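Local coordinates for hypothetical protein (Enterococcus faecalis, PDB 2OX7) that is of unknown function but belongs to the YopX family and assembles from four copies of a chain built mainly of beta strands and loops, at residues 30-38 with 52-63; 80-88 with 100-111. One frame throughout, in Å; residues are numbered along the deposited sequence.

In the fold
Contact 1 closes before contact 2 opens along the chain, and both belong to the YopX region of the protein. Each is an antiparallel hairpin pairing, but in different sheets: 30-38 with 52-63 joins strands 31-41 and 46-56 of a three-stranded sheet, while 80-88 with 100-111 joins strands 85-89 and 101-107 of a four-stranded one. Their centres lie 25 Å apart and their nearest atoms about 11 Å, so they do not touch. Strand 65-71, from a third sheet, receives side chains from both contacts and stands as a common neighbour. Contact 2 is the more buried, near the chain centre; both also reach a second subunit, tying each sheet to the assembly.

Contact 1 of 2, residues 30-38 with 52-63; sequences SMIAIITDF and GSYDTTFNWDEF
Strands 31-35 and 54-56 run antiparallel, 169° between their directions and 4.7 Å apart at closest approach. Ile34 and Asp55 form the hydrogen-bonded pair, each backbone N giving to the other's O at 2.9 Å, and the non-hydrogen-bonded pairs Ala33 with Thr56 and Ile35 with Tyr54 flank it. Beyond them Thr57 N reaches Ile32 O at 2.8 Å. Toward the hairpin's turn Ser53 O is gripped twice, by Thr36 N and the more distant Asp37 N, both from the same face of its carbonyl plane, and Gly52 N returns a bond to Asp37 O.

This is the open end of the long hairpin 31-41/46-56. Its first strand is the middle one of its sheet, and Ile32 and Ala33 together face Leu24 of strand 21-25 in a classic beta bulge.

Phe63, arriving after the loop that follows strand 54-56, supplies the main apolar contact. Its CZ meets Ile34 CG2 at 3.7 Å, and Ile32 O lies over one ring face. Met31, present as selenomethionine, comes in at the ring edge as a Met-aromatic contact, SE 5.5 Å from the Phe63 centroid; a bend at chi3 (45°) turns CE back to Phe63 CD2, 3.7 Å away. On the other strand, Asp55 OD2 accepts from Trp60 NE1, which lies above the carboxylate plane, and is also hydrogen-bonded to Tyr65 OH. Thr56 OG1 takes the N-H of Phe58, an ST turn, and bonds Ser47 of the second subunit, whose backbone O pairs with Tyr54 OH.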
# COMPACT_ATOMS: atom_id res chain seq x y z
N SER A 30 1.53 -22.04 -18.14
CA SER A 30 2.92 -22.38 -18.42
C SER A 30 3.32 -21.70 -19.71
O SER A 30 2.60 -21.80 -20.71
CB SER A 30 3.09 -23.90 -18.55
OG SER A 30 2.59 -24.56 -17.41
N MSE A 31 4.44 -21.00 -19.69
CA MSE A 31 4.98 -20.43 -20.91
C MSE A 31 5.55 -21.55 -21.78
O MSE A 31 6.42 -22.31 -21.35
CB MSE A 31 6.06 -19.41 -20.64
CG MSE A 31 6.51 -18.69 -21.88
SE MSE A 31 7.90 -17.39 -21.54
CE MSE A 31 9.09 -18.43 -20.39
N ILE A 32 5.01 -21.65 -22.99
CA ILE A 32 5.38 -22.74 -23.90
C ILE A 32 6.08 -22.24 -25.16
O ILE A 32 6.68 -23.03 -25.90
CB ILE A 32 4.17 -23.67 -24.21
CG1 ILE A 32 3.03 -22.90 -24.89
CG2 ILE A 32 3.71 -24.40 -22.93
CD1 ILE A 32 1.92 -23.80 -25.51
N ALA A 33 6.03 -20.93 -25.39
CA ALA A 33 6.74 -20.33 -26.52
C ALA A 33 7.13 -18.89 -26.23
O ALA A 33 6.61 -18.26 -25.31
CB ALA A 33 5.88 -20.39 -27.80
N ILE A 34 8.05 -18.39 -27.04
CA ILE A 34 8.40 -16.99 -27.01
C ILE A 34 8.63 -16.48 -28.42
O ILE A 34 9.34 -17.10 -29.22
CB ILE A 34 9.61 -16.74 -26.05
CG1 ILE A 34 9.84 -15.25 -25.82
CG2 ILE A 34 10.89 -17.47 -26.53
CD1 ILE A 34 10.76 -14.98 -24.63
N ILE A 35 7.98 -15.37 -28.73
CA ILE A 35 8.26 -14.63 -29.95
C ILE A 35 9.19 -13.46 -29.63
O ILE A 35 8.84 -12.58 -28.83
CB ILE A 35 6.95 -14.09 -30.58
CG1 ILE A 35 6.03 -15.26 -30.96
CG2 ILE A 35 7.27 -13.20 -31.78
CD1 ILE A 35 4.66 -14.87 -31.49
N THR A 36 10.36 -13.46 -30.25
CA THR A 36 11.31 -12.37 -30.05
C THR A 36 11.21 -11.27 -31.12
O THR A 36 11.51 -10.11 -30.83
CB THR A 36 12.76 -12.88 -29.89
OG1 THR A 36 13.06 -13.81 -30.95
CG2 THR A 36 12.93 -13.60 -28.58
N ASP A 37 10.78 -11.64 -32.33
CA ASP A 37 10.51 -10.69 -33.43
C ASP A 37 9.31 -11.14 -34.25
O ASP A 37 9.14 -12.34 -34.49
CB ASP A 37 11.70 -10.56 -34.41
CG ASP A 37 12.97 -10.13 -33.75
OD1 ASP A 37 13.31 -8.92 -33.85
OD2 ASP A 37 13.61 -10.98 -33.10
N PHE A 38 8.51 -10.19 -34.70
CA PHE A 38 7.45 -10.47 -35.64
C PHE A 38 7.17 -9.23 -36.49
O PHE A 38 7.47 -8.10 -36.09
CB PHE A 38 6.16 -10.89 -34.92
CG PHE A 38 5.44 -9.75 -34.29
CD1 PHE A 38 4.51 -9.02 -35.01
CD2 PHE A 38 5.73 -9.36 -32.98
CE1 PHE A 38 3.84 -7.94 -34.45
CE2 PHE A 38 5.07 -8.27 -32.41
CZ PHE A 38 4.13 -7.56 -33.14
N GLY A 52 9.24 -13.90 -36.83
CA GLY A 52 10.69 -13.92 -37.06
C GLY A 52 11.35 -14.84 -36.06
O GLY A 52 11.16 -16.05 -36.10
N SER A 53 12.13 -14.26 -35.16
CA SER A 53 12.78 -15.04 -34.12
C SER A 53 11.79 -15.58 -33.09
O SER A 53 10.84 -14.89 -32.70
CB SER A 53 13.86 -14.21 -33.43
OG SER A 53 15.12 -14.82 -33.60
N TYR A 54 12.02 -16.81 -32.66
CA TYR A 54 11.16 -17.46 -31.69
C TYR A 54 11.85 -18.65 -31.05
O TYR A 54 12.95 -19.06 -31.47
CB TYR A 54 9.85 -17.91 -32.36
CG TYR A 54 9.98 -19.15 -33.22
CD1 TYR A 54 9.60 -20.40 -32.74
CD2 TYR A 54 10.51 -19.08 -34.52
CE1 TYR A 54 9.72 -21.56 -33.52
CE2 TYR A 54 10.64 -20.25 -35.31
CZ TYR A 54 10.25 -21.48 -34.80
OH TYR A 54 10.37 -22.63 -35.55
N ASP A 55 11.20 -19.22 -30.05
CA ASP A 55 11.60 -20.50 -29.48
C ASP A 55 10.40 -21.16 -28.82
O ASP A 55 9.45 -20.47 -28.43
CB ASP A 55 12.72 -20.32 -28.47
CG ASP A 55 13.59 -21.57 -28.34
OD1 ASP A 55 13.21 -22.61 -28.92
OD2 ASP A 55 14.64 -21.52 -27.66
N THR A 56 10.41 -22.48 -28.71
CA THR A 56 9.29 -23.16 -28.05
C THR A 56 9.78 -24.20 -27.05
O THR A 56 10.96 -24.55 -27.04
CB THR A 56 8.24 -23.79 -29.05
OG1 THR A 56 8.55 -25.18 -29.29
CG2 THR A 56 8.16 -23.02 -30.38
N THR A 57 8.87 -24.68 -26.21
CA THR A 57 9.23 -25.58 -25.13
C THR A 57 9.48 -27.01 -25.62
O THR A 57 10.00 -27.85 -24.87
CB THR A 57 8.15 -25.58 -24.03
OG1 THR A 57 8.68 -26.20 -22.85
CG2 THR A 57 6.89 -26.30 -24.49
N PHE A 58 9.09 -27.27 -26.87
CA PHE A 58 9.34 -28.54 -27.55
C PHE A 58 10.82 -28.90 -27.45
O PHE A 58 11.18 -30.02 -27.09
CB PHE A 58 8.94 -28.44 -29.03
CG PHE A 58 8.28 -29.68 -29.59
CD1 PHE A 58 6.92 -29.69 -29.88
CD2 PHE A 58 9.03 -30.83 -29.84
CE1 PHE A 58 6.30 -30.83 -30.39
CE2 PHE A 58 8.43 -31.98 -30.35
CZ PHE A 58 7.06 -31.97 -30.63
N ASN A 59 11.67 -27.91 -27.73
CA ASN A 59 13.12 -28.09 -27.86
C ASN A 59 13.86 -28.22 -26.52
O ASN A 59 15.10 -28.28 -26.50
CB ASN A 59 13.73 -26.93 -28.64
CG ASN A 59 12.90 -26.52 -29.84
OD1 ASN A 59 12.92 -27.18 -30.89
ND2 ASN A 59 12.17 -25.43 -29.70
N TRP A 60 13.11 -28.26 -25.42
CA TRP A 60 13.71 -28.11 -24.10
C TRP A 60 13.08 -28.99 -23.04
O TRP A 60 11.85 -29.14 -22.99
CB TRP A 60 13.62 -26.65 -23.66
CG TRP A 60 14.40 -25.71 -24.52
CD1 TRP A 60 13.94 -25.00 -25.58
CD2 TRP A 60 15.79 -25.38 -24.38
NE1 TRP A 60 14.95 -24.25 -26.12
CE2 TRP A 60 16.09 -24.45 -25.40
CE3 TRP A 60 16.80 -25.76 -23.49
CZ2 TRP A 60 17.38 -23.90 -25.56
CZ3 TRP A 60 18.08 -25.21 -23.65
CH2 TRP A 60 18.36 -24.30 -24.68
N ASP A 61 13.92 -29.53 -22.18
CA ASP A 61 13.45 -30.22 -20.99
C ASP A 61 12.82 -29.19 -20.06
O ASP A 61 11.69 -29.38 -19.58
CB ASP A 61 14.62 -30.94 -20.30
CG ASP A 61 15.39 -31.84 -21.27
OD1 ASP A 61 16.06 -31.30 -22.18
OD2 ASP A 61 15.34 -33.08 -21.10
N GLU A 62 13.54 -28.09 -19.82
CA GLU A 62 12.99 -26.93 -19.13
C GLU A 62 13.26 -25.69 -19.98
O GLU A 62 14.42 -25.38 -20.31
CB GLU A 62 13.52 -26.80 -17.68
CG GLU A 62 14.51 -25.67 -17.40
CD GLU A 62 15.98 -26.07 -17.58
OE1 GLU A 62 16.69 -25.41 -18.37
OE2 GLU A 62 16.41 -27.05 -16.92
N PHE A 63 12.18 -25.02 -20.37
CA PHE A 63 12.23 -23.84 -21.21
C PHE A 63 13.07 -22.78 -20.49
O PHE A 63 12.71 -22.36 -19.40
CB PHE A 63 10.81 -23.35 -21.48
CG PHE A 63 10.68 -22.45 -22.67
CD1 PHE A 63 11.26 -22.79 -23.89
CD2 PHE A 63 9.95 -21.27 -22.58
CE1 PHE A 63 11.12 -21.96 -25.00
CE2 PHE A 63 9.82 -20.43 -23.68
CZ PHE A 63 10.39 -20.78 -24.90

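Contact 2 of 2, residues 80-88 with 100-111; sequences EIFEGDILV and SMHEIAYADGRF
Asp85 O takes the N-H of Ile104 at 2.8 Å, nearly along the C=O axis, where the turn 82-85 leads into strand 85-88. One step back, Gly84 N gives to Ile104 O at 2.9 Å, so both backbone polar atoms of Ile104 are held by the turn. Further along, Leu87 and His102 make the hydrogen-bonded pair; Leu87 N to His102 O is 2.8 Å and almost straight at 175°. The type II turn is itself braced by Asp85, whose OD2 receives Phe82 N from above the carboxylate plane while OD1 forms a salt bridge with Arg8.

Strands 85-88 and 101-107 thus form an antiparallel hairpin at the middle of the four-stranded sheet, with 110-113 and 131-136 as its outer strands. They are markedly twisted against each other, 144° between their directions with 4.5 Å at closest approach, and a type I' turn at 107-110 sends the chain back along 101-107.

Ile104 fills the apolar centre. Its CG1 lies 3.6 Å from Leu87 CD1, and Ile81 CG2 touches the same CG1 as the two side chains cross at about a right angle. On the face of Ile86 and Glu103, Ile86 CG2 packs on Met101 CB; chi1 of -63° sets Ile86 CG1 beside the backbone N and leaves CG2 anti to it, directed at Met101.

Glu83 stretches past Phe111, its CG at the ring edge, 3.5 Å from Phe111 CE1. A water links Glu83 OE2 to Tyr106 N, and Glu83 OE1 takes Gln69 N. Tyr106 CD1 sits 3.7 Å above the centre of the Phe111 ring, and Tyr106 OH bonds Thr71 O of the second subunit.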
# COMPACT_ATOMS: atom_id res chain seq x y z
N GLU A 80 12.64 2.66 -18.23
CA GLU A 80 11.46 1.91 -17.79
C GLU A 80 11.96 0.88 -16.78
O GLU A 80 12.95 0.22 -17.03
CB GLU A 80 10.80 1.21 -18.98
CG GLU A 80 9.33 0.85 -18.75
CD GLU A 80 8.49 0.67 -20.05
OE1 GLU A 80 8.92 1.13 -21.16
OE2 GLU A 80 7.39 0.06 -19.97
N ILE A 81 11.28 0.78 -15.64
CA ILE A 81 11.67 -0.12 -14.54
C ILE A 81 10.90 -1.43 -14.71
O ILE A 81 9.66 -1.42 -14.77
CB ILE A 81 11.32 0.50 -13.19
CG1 ILE A 81 12.19 1.75 -12.93
CG2 ILE A 81 11.55 -0.54 -12.03
CD1 ILE A 81 11.59 2.62 -11.79
N PHE A 82 11.63 -2.55 -14.77
CA PHE A 82 11.02 -3.88 -14.91
C PHE A 82 11.15 -4.68 -13.61
O PHE A 82 12.09 -4.48 -12.81
CB PHE A 82 11.80 -4.69 -15.98
CG PHE A 82 11.48 -4.31 -17.38
CD1 PHE A 82 10.71 -5.16 -18.16
CD2 PHE A 82 11.95 -3.12 -17.91
CE1 PHE A 82 10.41 -4.82 -19.50
CE2 PHE A 82 11.65 -2.75 -19.26
CZ PHE A 82 10.86 -3.60 -20.05
N GLU A 83 10.31 -5.70 -13.49
CA GLU A 83 10.57 -6.70 -12.46
C GLU A 83 12.02 -7.19 -12.63
O GLU A 83 12.51 -7.38 -13.77
CB GLU A 83 9.69 -7.94 -12.64
CG GLU A 83 8.20 -7.77 -12.68
CD GLU A 83 7.54 -9.15 -12.94
OE1 GLU A 83 7.27 -9.53 -14.12
OE2 GLU A 83 7.34 -9.86 -11.93
N GLY A 84 12.67 -7.49 -11.50
CA GLY A 84 14.07 -7.99 -11.52
C GLY A 84 15.12 -6.88 -11.54
O GLY A 84 16.30 -7.14 -11.24
N ASP A 85 14.72 -5.65 -11.87
CA ASP A 85 15.66 -4.54 -11.78
C ASP A 85 16.12 -4.28 -10.37
O ASP A 85 15.41 -4.56 -9.39
CB ASP A 85 15.07 -3.24 -12.36
CG ASP A 85 15.15 -3.18 -13.90
OD1 ASP A 85 15.96 -3.92 -14.53
OD2 ASP A 85 14.44 -2.35 -14.50
N ILE A 86 17.30 -3.68 -10.26
CA ILE A 86 17.86 -3.24 -8.96
C ILE A 86 18.04 -1.73 -8.97
O ILE A 86 18.67 -1.17 -9.92
CB ILE A 86 19.24 -3.98 -8.69
CG1 ILE A 86 19.01 -5.50 -8.59
CG2 ILE A 86 19.95 -3.32 -7.46
CD1 ILE A 86 20.32 -6.36 -8.77
N LEU A 87 17.43 -1.05 -7.99
CA LEU A 87 17.47 0.43 -7.95
C LEU A 87 18.32 0.90 -6.80
O LEU A 87 18.37 0.24 -5.75
CB LEU A 87 16.06 0.99 -7.77
CG LEU A 87 15.20 1.10 -9.04
CD1 LEU A 87 14.96 -0.22 -9.75
CD2 LEU A 87 13.89 1.68 -8.55
N VAL A 88 18.97 2.04 -6.99
CA VAL A 88 19.68 2.70 -5.90
C VAL A 88 19.24 4.13 -5.77
O VAL A 88 18.90 4.76 -6.77
CB VAL A 88 21.21 2.69 -6.10
CG1 VAL A 88 21.71 1.28 -5.92
CG2 VAL A 88 21.60 3.32 -7.44
N SER A 100 22.51 1.92 -0.85
CA SER A 100 21.68 0.72 -0.60
C SER A 100 20.86 0.39 -1.84
O SER A 100 20.40 1.28 -2.54
CB SER A 100 20.74 0.93 0.57
OG SER A 100 19.93 2.06 0.29
N MSE A 101 20.68 -0.90 -2.08
CA MSE A 101 20.10 -1.36 -3.34
C MSE A 101 18.83 -2.11 -3.05
O MSE A 101 18.72 -2.76 -2.01
CB MSE A 101 21.09 -2.27 -4.05
CG MSE A 101 22.26 -1.51 -4.55
SE MSE A 101 23.63 -2.66 -5.26
CE MSE A 101 24.88 -1.24 -5.52
N HIS A 102 17.86 -2.03 -3.96
CA HIS A 102 16.62 -2.73 -3.74
C HIS A 102 16.12 -3.30 -5.04
O HIS A 102 16.08 -2.62 -6.05
CB HIS A 102 15.57 -1.76 -3.18
CG HIS A 102 16.10 -0.93 -2.05
ND1 HIS A 102 16.06 -1.35 -0.75
CD2 HIS A 102 16.73 0.26 -2.05
CE1 HIS A 102 16.62 -0.45 0.02
NE2 HIS A 102 17.03 0.55 -0.74
N GLU A 103 15.77 -4.56 -5.00
CA GLU A 103 15.24 -5.32 -6.13
C GLU A 103 13.74 -5.06 -6.33
O GLU A 103 12.97 -4.96 -5.36
CB GLU A 103 15.41 -6.80 -5.77
CG GLU A 103 14.94 -7.77 -6.79
CD GLU A 103 15.13 -9.23 -6.32
OE1 GLU A 103 14.49 -10.09 -6.92
OE2 GLU A 103 15.87 -9.49 -5.32
N ILE A 104 13.31 -4.97 -7.58
CA ILE A 104 11.89 -4.84 -7.88
C ILE A 104 11.26 -6.21 -8.01
O ILE A 104 11.75 -7.11 -8.75
CB ILE A 104 11.68 -4.02 -9.17
CG1 ILE A 104 12.38 -2.66 -9.03
CG2 ILE A 104 10.19 -3.86 -9.50
CD1 ILE A 104 11.93 -1.81 -7.80
N ALA A 105 10.14 -6.39 -7.30
CA ALA A 105 9.39 -7.64 -7.44
C ALA A 105 7.88 -7.36 -7.58
O ALA A 105 7.45 -6.20 -7.42
CB ALA A 105 9.70 -8.53 -6.25
N TYR A 106 7.10 -8.39 -7.93
CA TYR A 106 5.65 -8.30 -7.88
C TYR A 106 5.13 -9.33 -6.89
O TYR A 106 5.60 -10.46 -6.86
CB TYR A 106 5.03 -8.60 -9.25
CG TYR A 106 3.52 -8.52 -9.27
CD1 TYR A 106 2.87 -7.34 -9.62
CD2 TYR A 106 2.71 -9.63 -8.92
CE1 TYR A 106 1.50 -7.25 -9.64
CE2 TYR A 106 1.33 -9.54 -8.94
CZ TYR A 106 0.73 -8.36 -9.30
OH TYR A 106 -0.62 -8.23 -9.33
N ALA A 107 4.15 -8.94 -6.07
CA ALA A 107 3.45 -9.95 -5.25
C ALA A 107 2.12 -9.41 -4.86
O ALA A 107 2.00 -8.22 -4.49
CB ALA A 107 4.25 -10.26 -4.00
N ASP A 108 1.11 -10.28 -4.99
CA ASP A 108 -0.18 -10.04 -4.35
C ASP A 108 -0.77 -8.67 -4.71
O ASP A 108 -1.21 -7.92 -3.83
CB ASP A 108 0.03 -10.18 -2.84
CG ASP A 108 -1.27 -10.37 -2.06
OD1 ASP A 108 -2.26 -10.89 -2.63
OD2 ASP A 108 -1.25 -10.00 -0.87
N GLY A 109 -0.85 -8.38 -6.00
CA GLY A 109 -1.50 -7.15 -6.46
C GLY A 109 -0.63 -5.93 -6.76
O GLY A 109 -1.14 -4.96 -7.31
N ARG A 110 0.65 -5.95 -6.38
CA ARG A 110 1.48 -4.73 -6.61
C ARG A 110 2.92 -5.08 -6.93
O ARG A 110 3.43 -6.14 -6.53
CB ARG A 110 1.48 -3.84 -5.36
CG ARG A 110 2.20 -4.56 -4.20
CD ARG A 110 1.96 -3.86 -2.92
NE ARG A 110 3.04 -4.02 -1.96
CZ ARG A 110 3.47 -5.16 -1.41
NH1 ARG A 110 2.96 -6.36 -1.75
NH2 ARG A 110 4.47 -5.07 -0.52
N PHE A 111 3.58 -4.16 -7.65
CA PHE A 111 5.01 -4.14 -7.74
C PHE A 111 5.56 -3.40 -6.52
O PHE A 111 4.92 -2.48 -5.95
CB PHE A 111 5.46 -3.39 -9.02
CG PHE A 111 5.07 -4.09 -10.31
CD1 PHE A 111 5.81 -5.19 -10.78
CD2 PHE A 111 3.97 -3.69 -11.02
CE1 PHE A 111 5.44 -5.82 -11.94
CE2 PHE A 111 3.59 -4.31 -12.20
CZ PHE A 111 4.31 -5.38 -12.66
O HOH W 1 8.39 -10.47 -9.70